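Local coordinates for protein cellobiose 2-epimerase (Caldibacillus thermoamylovorans, PDB 5ZHB) that catalyses the 2-epimerisation of the reducing-end sugar of cellobiose, probably within an (alpha/alpha)6 barrel of the N-acylglucosamine 2-epimerase family, at residues L254-D257 against A258-V261; T262-D266 against R267-Q271. All coordinates share one frame; numbering follows the deposited sequence.

Interaction 1 (L254-D257 against A258-V261)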
loop_
_atom_site.group_PDB
_atom_site.type_symbol
_atom_site.label_atom_id
_atom_site.label_comp_id
_atom_site.label_asym_id
_atom_site.label_seq_id
_atom_site.Cartn_x
_atom_site.Cartn_y
_atom_site.Cartn_z
ATOM N N LEU A 254 3.054 -5.538 8.108
ATOM C CA LEU A 254 2.782 -6.404 6.958
ATOM C C LEU A 254 3.603 -7.699 7.010
ATOM O O LEU A 254 3.063 -8.766 6.768
ATOM C CB LEU A 254 3.004 -5.682 5.634
ATOM C CG LEU A 254 2.029 -4.539 5.313
ATOM C CD1 LEU A 254 2.377 -3.932 3.975
ATOM C CD2 LEU A 254 0.564 -4.960 5.326
ATOM N N ILE A 255 4.896 -7.621 7.320
ATOM C CA ILE A 255 5.671 -8.854 7.489
ATOM C C ILE A 255 5.036 -9.692 8.602
ATOM O O ILE A 255 4.845 -10.922 8.472
ATOM C CB ILE A 255 7.158 -8.535 7.731
ATOM C CG1 ILE A 255 7.803 -7.949 6.475
ATOM C CG2 ILE A 255 7.921 -9.767 8.238
ATOM C CD1 ILE A 255 9.097 -7.194 6.715
ATOM N N ASP A 256 4.622 -9.028 9.694
ATOM C CA ASP A 256 4.026 -9.762 10.803
ATOM C C ASP A 256 2.762 -10.494 10.356
ATOM O O ASP A 256 2.540 -11.655 10.698
ATOM C CB ASP A 256 3.684 -8.859 11.980
ATOM C CG ASP A 256 3.636 -9.574 13.324
ATOM O OD1 ASP A 256 4.193 -10.680 13.411
ATOM O OD2 ASP A 256 3.010 -9.038 14.249
ATOM N N ASP A 257 1.923 -9.821 9.558
ATOM C CA ASP A 257 0.761 -10.489 9.016
ATOM C C ASP A 257 1.171 -11.689 8.182
ATOM O O ASP A 257 0.473 -12.700 8.201
ATOM C CB ASP A 257 -0.113 -9.582 8.168
ATOM C CG ASP A 257 -1.261 -8.929 8.903
ATOM O OD1 ASP A 257 -1.264 -8.953 10.152
ATOM O OD2 ASP A 257 -2.159 -8.457 8.210
ATOM N N ALA A 258 2.290 -11.584 7.459
ATOM C CA ALA A 258 2.744 -12.696 6.624
ATOM C C ALA A 258 3.166 -13.875 7.522
ATOM O O ALA A 258 2.790 -15.031 7.284
ATOM C CB ALA A 258 3.879 -12.240 5.731
ATOM N N LEU A 259 3.888 -13.547 8.598
ATOM C CA LEU A 259 4.212 -14.512 9.643
ATOM C C LEU A 259 2.969 -15.201 10.197
ATOM O O LEU A 259 2.957 -16.431 10.302
ATOM C CB LEU A 259 5.033 -13.831 10.731
ATOM C CG LEU A 259 6.421 -13.352 10.320
ATOM C CD1 LEU A 259 7.084 -12.650 11.506
ATOM C CD2 LEU A 259 7.281 -14.467 9.770
ATOM N N LYS A 260 1.942 -14.431 10.574
ATOM C CA LYS A 260 0.754 -14.976 11.208
ATOM C C LYS A 260 -0.033 -15.884 10.260
ATOM O O LYS A 260 -0.503 -16.957 10.670
ATOM C CB LYS A 260 -0.190 -13.878 11.717
ATOM C CG LYS A 260 0.334 -12.987 12.835
ATOM C CD LYS A 260 -0.343 -11.620 12.920
ATOM C CE LYS A 260 0.375 -10.732 13.865
ATOM N NZ LYS A 260 -0.096 -9.343 13.942
ATOM N N VAL A 261 -0.224 -15.448 9.003
ATOM C CA VAL A 261 -1.027 -16.187 8.030
ATOM C C VAL A 261 -0.366 -17.520 7.680
ATOM O O VAL A 261 -1.043 -18.505 7.398
ATOM C CB VAL A 261 -1.254 -15.292 6.793
ATOM C CG1 VAL A 261 -1.693 -16.053 5.558
ATOM C CG2 VAL A 261 -2.221 -14.152 7.083
#
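Lys260 runs its side chain back along the helix to Asp256, one turn earlier, and its NZ meets Asp256 OD2 at 3.1 Å in a salt bridge whose hydrogen bond is weak. The lysine chain is extended beyond CG, and on the way its CG passes 3.3 Å from the Asp256 carbonyl O. Asp256 turns its CG anti to the backbone N (chi1 -155°), which brings OD2 to the lysine tip. The same OD2 forms a salt bridge with Lys322 NZ and accepts a hydrogen bond from Asn318 ND2, while Asn318 OD1 accepts from Lys260 NZ. Asp257 joins more loosely: its OD1 lies 4.0 Å from Lys260 NZ, a long salt bridge. Behind these groups runs the regular i to i+4 bonding of the helix, including Leu259 N to Ile255 O at 2.8 Å. Between the two segments the apolar contact is light, Ile255 CG2 standing 4.4 Å from Leu259 CG; both residues pack on helices 203-220 and 267-283, and Ala258 on helices 183-199 and 203-220. An asparagine in place of Asp256 would probably leave Lys260 and Lys322 close together without the negative charge they share. Asp256 thus meets a cation of helix 306-323, and Asp257 one of helix 183-199, Arg198; the buried charge of Asp256 is likely to be largely balanced, with Lys260 at the exposed side.

Interaction 2 (T262-D266 against R267-Q271)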
loop_
_atom_site.group_PDB
_atom_site.type_symbol
_atom_site.label_atom_id
_atom_site.label_comp_id
_atom_site.label_asym_id
_atom_site.label_seq_id
_atom_site.Cartn_x
_atom_site.Cartn_y
_atom_site.Cartn_z
ATOM N N THR A 262 0.964 -17.581 7.700
ATOM C CA THR A 262 1.644 -18.808 7.332
ATOM C C THR A 262 2.161 -19.618 8.541
ATOM O O THR A 262 2.803 -20.645 8.334
ATOM C CB THR A 262 2.786 -18.493 6.381
ATOM O OG1 THR A 262 3.789 -17.721 7.041
ATOM C CG2 THR A 262 2.300 -17.808 5.118
ATOM N N GLY A 263 1.967 -19.158 9.784
ATOM C CA GLY A 263 2.385 -19.922 10.957
ATOM C C GLY A 263 3.903 -19.953 11.120
ATOM O O GLY A 263 4.469 -20.893 11.671
ATOM N N ASN A 264 4.582 -18.903 10.666
ATOM C CA ASN A 264 6.028 -18.867 10.724
ATOM C C ASN A 264 6.444 -18.279 12.078
ATOM O O ASN A 264 6.320 -17.078 12.289
ATOM C CB ASN A 264 6.563 -18.158 9.489
ATOM C CG ASN A 264 8.072 -18.090 9.452
ATOM O OD1 ASN A 264 8.754 -18.161 10.479
ATOM N ND2 ASN A 264 8.616 -17.886 8.269
ATOM N N ASN A 265 6.987 -19.120 12.979
ATOM C CA ASN A 265 7.364 -18.680 14.312
ATOM C C ASN A 265 8.874 -18.538 14.454
ATOM O O ASN A 265 9.399 -18.523 15.571
ATOM C CB ASN A 265 6.826 -19.621 15.381
ATOM C CG ASN A 265 5.342 -19.817 15.230
ATOM O OD1 ASN A 265 4.898 -20.937 14.974
ATOM N ND2 ASN A 265 4.570 -18.752 15.371
ATOM N N ASP A 266 9.583 -18.398 13.338
ATOM C CA ASP A 266 11.010 -18.156 13.403
ATOM C C ASP A 266 11.274 -16.858 14.155
ATOM O O ASP A 266 10.763 -15.800 13.807
ATOM C CB ASP A 266 11.629 -18.110 12.020
ATOM C CG ASP A 266 13.148 -18.185 11.982
ATOM O OD1 ASP A 266 13.796 -17.434 12.731
ATOM O OD2 ASP A 266 13.674 -18.979 11.175
ATOM N N ARG A 267 12.163 -16.936 15.142
ATOM C CA ARG A 267 12.297 -15.890 16.134
ATOM C C ARG A 267 13.016 -14.677 15.566
ATOM O O ARG A 267 12.798 -13.573 16.041
ATOM C CB ARG A 267 13.080 -16.387 17.363
ATOM C CG ARG A 267 12.367 -17.462 18.177
ATOM C CD ARG A 267 10.978 -17.041 18.627
ATOM N NE ARG A 267 11.094 -15.722 19.252
ATOM C CZ ARG A 267 10.115 -14.859 19.500
ATOM N NH1 ARG A 267 8.842 -15.190 19.351
ATOM N NH2 ARG A 267 10.441 -13.652 19.923
ATOM N N LYS A 268 13.916 -14.848 14.600
ATOM C CA LYS A 268 14.618 -13.680 14.094
ATOM C C LYS A 268 13.663 -12.728 13.338
ATOM O O LYS A 268 13.888 -11.522 13.296
ATOM C CB LYS A 268 15.863 -14.104 13.318
ATOM C CG LYS A 268 15.712 -15.026 12.130
ATOM C CD LYS A 268 17.039 -15.724 11.828
ATOM C CE LYS A 268 17.189 -16.260 10.440
ATOM N NZ LYS A 268 16.420 -17.487 10.240
ATOM N N TYR A 269 12.603 -13.273 12.759
ATOM C CA TYR A 269 11.650 -12.523 11.954
ATOM C C TYR A 269 10.729 -11.737 12.886
ATOM O O TYR A 269 10.549 -10.530 12.696
ATOM C CB TYR A 269 10.834 -13.466 11.062
ATOM C CG TYR A 269 11.644 -14.272 10.053
ATOM C CD1 TYR A 269 12.854 -13.803 9.566
ATOM C CD2 TYR A 269 11.176 -15.483 9.561
ATOM C CE1 TYR A 269 13.591 -14.523 8.641
ATOM C CE2 TYR A 269 11.902 -16.221 8.635
ATOM C CZ TYR A 269 13.118 -15.737 8.184
ATOM O OH TYR A 269 13.887 -16.403 7.280
ATOM N N THR A 270 10.180 -12.434 13.896
ATOM C CA THR A 270 9.454 -11.778 14.982
ATOM C C THR A 270 10.278 -10.642 15.589
ATOM O O THR A 270 9.794 -9.516 15.754
ATOM C CB THR A 270 9.016 -12.839 15.998
ATOM O OG1 THR A 270 7.914 -13.497 15.384
ATOM C CG2 THR A 270 8.485 -12.245 17.288
ATOM N N GLN A 271 11.553 -10.902 15.903
ATOM C CA GLN A 271 12.389 -9.869 16.490
ATOM C C GLN A 271 12.602 -8.715 15.505
ATOM O O GLN A 271 12.693 -7.562 15.903
ATOM C CB GLN A 271 13.760 -10.390 16.929
ATOM C CG GLN A 271 14.455 -9.433 17.891
ATOM C CD GLN A 271 13.627 -9.251 19.143
ATOM O OE1 GLN A 271 13.217 -10.236 19.767
ATOM N NE2 GLN A 271 13.323 -8.008 19.485
#
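Asp266 caps the helix that starts at Arg267, accepting from Lys268 N through OD1 at 3.2 Å. That oxygen uses its anti lone pair, the one turned away from OD2, and Asp266 OD2 forms a salt bridge with Lys268 NZ at 3.3 Å whose hydrogen bond is weak. With its CG between the backbone N and the carbonyl carbon (chi1 58°), Lys268 sets that atom 3.1 Å from Asp266 OD1, and a bend at the chain end (chi4 -75°) brings NZ to OD2. The backbone O of Asp266 receives Tyr269 N from well above the carbonyl plane and, more weakly, Thr270 N, which closes the first helical turn. The Asp266 carboxylate carbon stands over one face of the Tyr269 ring near the rim, the two planes only 31° apart, and Asp266 CB rests 3.6 Å from Tyr269 CD2. Asn264 comes instead at the ring edge, where its ND2 is 3.7 Å from Tyr269 CE2. Asn264 OD1 accepts from Asp266 N at 3.0 Å, an Asx turn that ties the Asn264 amide to the backbone of Asp266. Further back, Gly263 leaves the preceding helix in a Schellman motif. Tyr269 then carries the turn into the fold, its OH bonded to Asp214 and its ring against Ile213 of helix 203-220, while Leu259 of helix 245-262 packs against Asn264 and Thr270.

Interaction 1 and interaction 2 follow each other along one alpha-helical hairpin, their centres about 9 Å apart: residues 254-261 belong to the last turns of helix 245-262, whereas interaction 2 spans the connecting loop and the start of helix 267-283. Leu259 joins them. Its O lies 3.0 Å from Asn264 N in a probable hydrogen bond, and its CD1 packs 3.9 Å from Tyr269 CB. Thr262 also reaches back, its OG1 bonding to Ala258 O. Interaction 1 is mostly buried among neighbouring helices, whereas interaction 2 lies at the surface, with centres about 15 and 22 Å from the chain centre. The hairpin is consistent with the (alpha/alpha)6 barrel of this family.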